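Local coordinates for beta-galactosidase (Trichoderma reesei, PDB 3OGS), which is a family 35 glycosidase that probably hydrolyses terminal non-reducing beta-D-galactose residues in beta-D-galactosides, at residues Asn71-Tyr76 / Ile109-Arg114. Numbering follows the deposited sequence.
Sequences NTVSFY and IYLLAR. With IPT (1-methylethyl 1-thio-beta-D-galactopyranoside), chain E.
The guanidinium of Arg114 lies flat on the ring of Tyr76, with planes 20° apart and centres 4.1 Å apart. Its NH2 comes over one ring face, 3.1 Å from Tyr76 CZ. A bend at chi3 (-73°) turns the Arg114 guanidinium onto the Tyr76 ring. Tyr76 OH accepts a hydrogen bond from O3 of the bound thiogalactoside IPT (2.8 Å) and is hydrogen-bonded to Asn179 OD1. A leucine in place of Tyr76 would probably leave O3 of the sugar without this acceptor and the guanidinium without its flat support. Arg114 forms salt bridges to Glu46 and Glu278 and a hydrogen bond to Gln176, while Glu46 also takes a hydrogen bond from Ser74 OG. Tyr76 and Arg114 stand at the sugar end of two parallel strands, joined by five backbone hydrogen bonds, from Tyr110 N to Asn71 O (2.8 Å) up to Arg114 N to Phe75 O (2.9 Å). On the other face of the sheet from Tyr76 and Ser74, Phe75 CZ touches Ala113 CB at 3.6 Å, and Val73 CB meets Leu111 CD2 at 3.7 Å. These neighbouring TIM-barrel strands are flanked by strands 38-46 and 172-177, with helix 58-66 against Val73 and Phe100 of helix 98-107 edge-to-face with Phe75.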
loop_
_atom_site.group_PDB
_atom_site.type_symbol
_atom_site.label_atom_id
_atom_site.label_comp_id
_atom_site.label_asym_id
_atom_site.label_seq_id
_atom_site.Cartn_x
_atom_site.Cartn_y
_atom_site.Cartn_z
ATOM N N ASN A 71 -9.112 8.941 10.166
ATOM C CA ASN A 71 -9.959 9.997 9.481
ATOM C C ASN A 71 -9.482 10.458 8.064
ATOM O O ASN A 71 -10.172 11.290 7.361
ATOM C CB ASN A 71 -10.089 11.217 10.427
ATOM C CG ASN A 71 -8.698 11.616 11.054
ATOM O OD1 ASN A 71 -7.644 11.635 10.364
ATOM N ND2 ASN A 71 -8.728 12.043 12.302
ATOM N N THR A 72 -8.301 9.953 7.646
ATOM C CA THR A 72 -7.555 10.440 6.437
ATOM C C THR A 72 -6.911 9.252 5.682
ATOM O O THR A 72 -6.482 8.236 6.309
ATOM C CB THR A 72 -6.503 11.514 6.862
ATOM O OG1 THR A 72 -7.144 12.584 7.618
ATOM C CG2 THR A 72 -5.685 12.114 5.679
ATOM N N VAL A 73 -6.804 9.399 4.350
ATOM C CA VAL A 73 -5.986 8.558 3.467
ATOM C C VAL A 73 -5.000 9.467 2.635
ATOM O O VAL A 73 -5.387 10.627 2.259
ATOM C CB VAL A 73 -6.953 7.795 2.508
ATOM C CG1 VAL A 73 -6.166 7.330 1.250
ATOM C CG2 VAL A 73 -7.529 6.555 3.288
ATOM N N SER A 74 -3.729 9.015 2.495
ATOM C CA SER A 74 -2.655 9.721 1.702
ATOM C C SER A 74 -2.497 8.951 0.434
ATOM O O SER A 74 -2.573 7.690 0.508
ATOM C CB SER A 74 -1.359 9.664 2.552
ATOM O OG SER A 74 -0.276 10.184 1.778
ATOM N N PHE A 75 -2.286 9.625 -0.741
ATOM C CA PHE A 75 -2.206 8.923 -2.037
ATOM C C PHE A 75 -1.176 9.589 -2.989
ATOM O O PHE A 75 -1.108 10.850 -3.045
ATOM C CB PHE A 75 -3.612 8.780 -2.787
ATOM C CG PHE A 75 -4.219 10.082 -3.319
ATOM C CD1 PHE A 75 -4.930 11.008 -2.500
ATOM C CD2 PHE A 75 -4.012 10.438 -4.703
ATOM C CE1 PHE A 75 -5.502 12.212 -3.067
ATOM C CE2 PHE A 75 -4.571 11.616 -5.285
ATOM C CZ PHE A 75 -5.249 12.560 -4.439
ATOM N N TYR A 76 -0.436 8.756 -3.741
ATOM C CA TYR A 76 0.368 9.220 -4.925
ATOM C C TYR A 76 -0.505 9.271 -6.220
ATOM O O TYR A 76 -1.508 8.491 -6.327
ATOM C CB TYR A 76 1.628 8.311 -5.214
ATOM C CG TYR A 76 2.814 8.497 -4.221
ATOM C CD1 TYR A 76 3.322 9.810 -3.894
ATOM C CD2 TYR A 76 3.461 7.391 -3.689
ATOM C CE1 TYR A 76 4.504 9.939 -3.006
ATOM C CE2 TYR A 76 4.615 7.497 -2.846
ATOM C CZ TYR A 76 5.107 8.787 -2.495
ATOM O OH TYR A 76 6.230 8.851 -1.646
ATOM N N ILE A 109 -14.154 10.221 4.835
ATOM C CA ILE A 109 -12.639 10.249 4.939
ATOM C C ILE A 109 -12.082 11.449 4.197
ATOM O O ILE A 109 -12.627 11.811 3.101
ATOM C CB ILE A 109 -12.059 8.932 4.233
ATOM C CG1 ILE A 109 -12.417 7.683 5.140
ATOM C CG2 ILE A 109 -10.508 9.020 3.868
ATOM C CD1 ILE A 109 -11.627 7.582 6.529
ATOM N N TYR A 110 -11.083 12.114 4.790
ATOM C CA TYR A 110 -10.367 13.292 4.156
ATOM C C TYR A 110 -9.107 12.815 3.435
ATOM O O TYR A 110 -8.683 11.694 3.720
ATOM C CB TYR A 110 -10.010 14.422 5.152
ATOM C CG TYR A 110 -11.219 15.145 5.672
ATOM C CD1 TYR A 110 -12.036 15.888 4.802
ATOM C CD2 TYR A 110 -11.580 15.084 7.027
ATOM C CE1 TYR A 110 -13.172 16.617 5.292
ATOM C CE2 TYR A 110 -12.707 15.803 7.522
ATOM C CZ TYR A 110 -13.507 16.543 6.646
ATOM O OH TYR A 110 -14.631 17.263 7.123
ATOM N N LEU A 111 -8.520 13.618 2.499
ATOM C CA LEU A 111 -7.327 13.167 1.727
ATOM C C LEU A 111 -6.100 14.103 1.727
ATOM O O LEU A 111 -6.243 15.388 1.742
ATOM C CB LEU A 111 -7.778 13.039 0.250
ATOM C CG LEU A 111 -8.831 11.921 -0.074
ATOM C CD1 LEU A 111 -9.322 12.009 -1.599
ATOM C CD2 LEU A 111 -8.402 10.482 0.347
ATOM N N LEU A 112 -4.880 13.478 1.798
ATOM C CA LEU A 112 -3.583 14.167 1.537
ATOM C C LEU A 112 -3.113 13.813 0.127
ATOM O O LEU A 112 -2.791 12.561 -0.167
ATOM C CB LEU A 112 -2.534 13.754 2.664
ATOM C CG LEU A 112 -1.037 13.891 2.289
ATOM C CD1 LEU A 112 -0.570 15.324 1.782
ATOM C CD2 LEU A 112 -0.136 13.468 3.557
ATOM N N ALA A 113 -3.127 14.805 -0.793
ATOM C CA ALA A 113 -2.735 14.538 -2.209
ATOM C C ALA A 113 -1.201 14.702 -2.478
ATOM O O ALA A 113 -0.619 15.733 -2.087
ATOM C CB ALA A 113 -3.570 15.494 -3.188
ATOM N N ARG A 114 -0.552 13.650 -3.035
ATOM C CA ARG A 114 0.961 13.680 -3.349
ATOM C C ARG A 114 1.279 13.374 -4.812
ATOM O O ARG A 114 1.601 12.184 -5.166
ATOM C CB ARG A 114 1.704 12.765 -2.363
ATOM C CG ARG A 114 0.966 12.703 -0.963
ATOM C CD ARG A 114 2.014 12.226 0.133
ATOM N NE ARG A 114 2.360 10.777 0.014
ATOM C CZ ARG A 114 3.531 10.224 0.407
ATOM N NH1 ARG A 114 4.576 10.979 0.762
ATOM N NH2 ARG A 114 3.726 8.901 0.276
HETATM C C1 IPT E . 10.449 6.636 0.956
HETATM C C2 IPT E . 9.800 7.158 -0.354
HETATM O O2 IPT E . 9.268 8.494 -0.111
HETATM C C3 IPT E . 8.576 6.322 -0.751
HETATM O O3 IPT E . 8.062 6.747 -2.031
HETATM C C4 IPT E . 8.879 4.791 -0.813
HETATM O O4 IPT E . 9.870 4.633 -1.884
HETATM C C5 IPT E . 9.480 4.354 0.594
HETATM O O5 IPT E . 10.627 5.223 0.826
HETATM C C6 IPT E . 9.888 2.856 0.657
HETATM O O6 IPT E . 8.778 1.951 0.423
HETATM S S1 IPT E . 12.063 7.418 1.108
HETATM C "C1'" IPT E . 12.394 6.710 2.728
HETATM C "C2'" IPT E . 13.475 5.613 2.869
HETATM C "C3'" IPT E . 12.678 7.807 3.721
#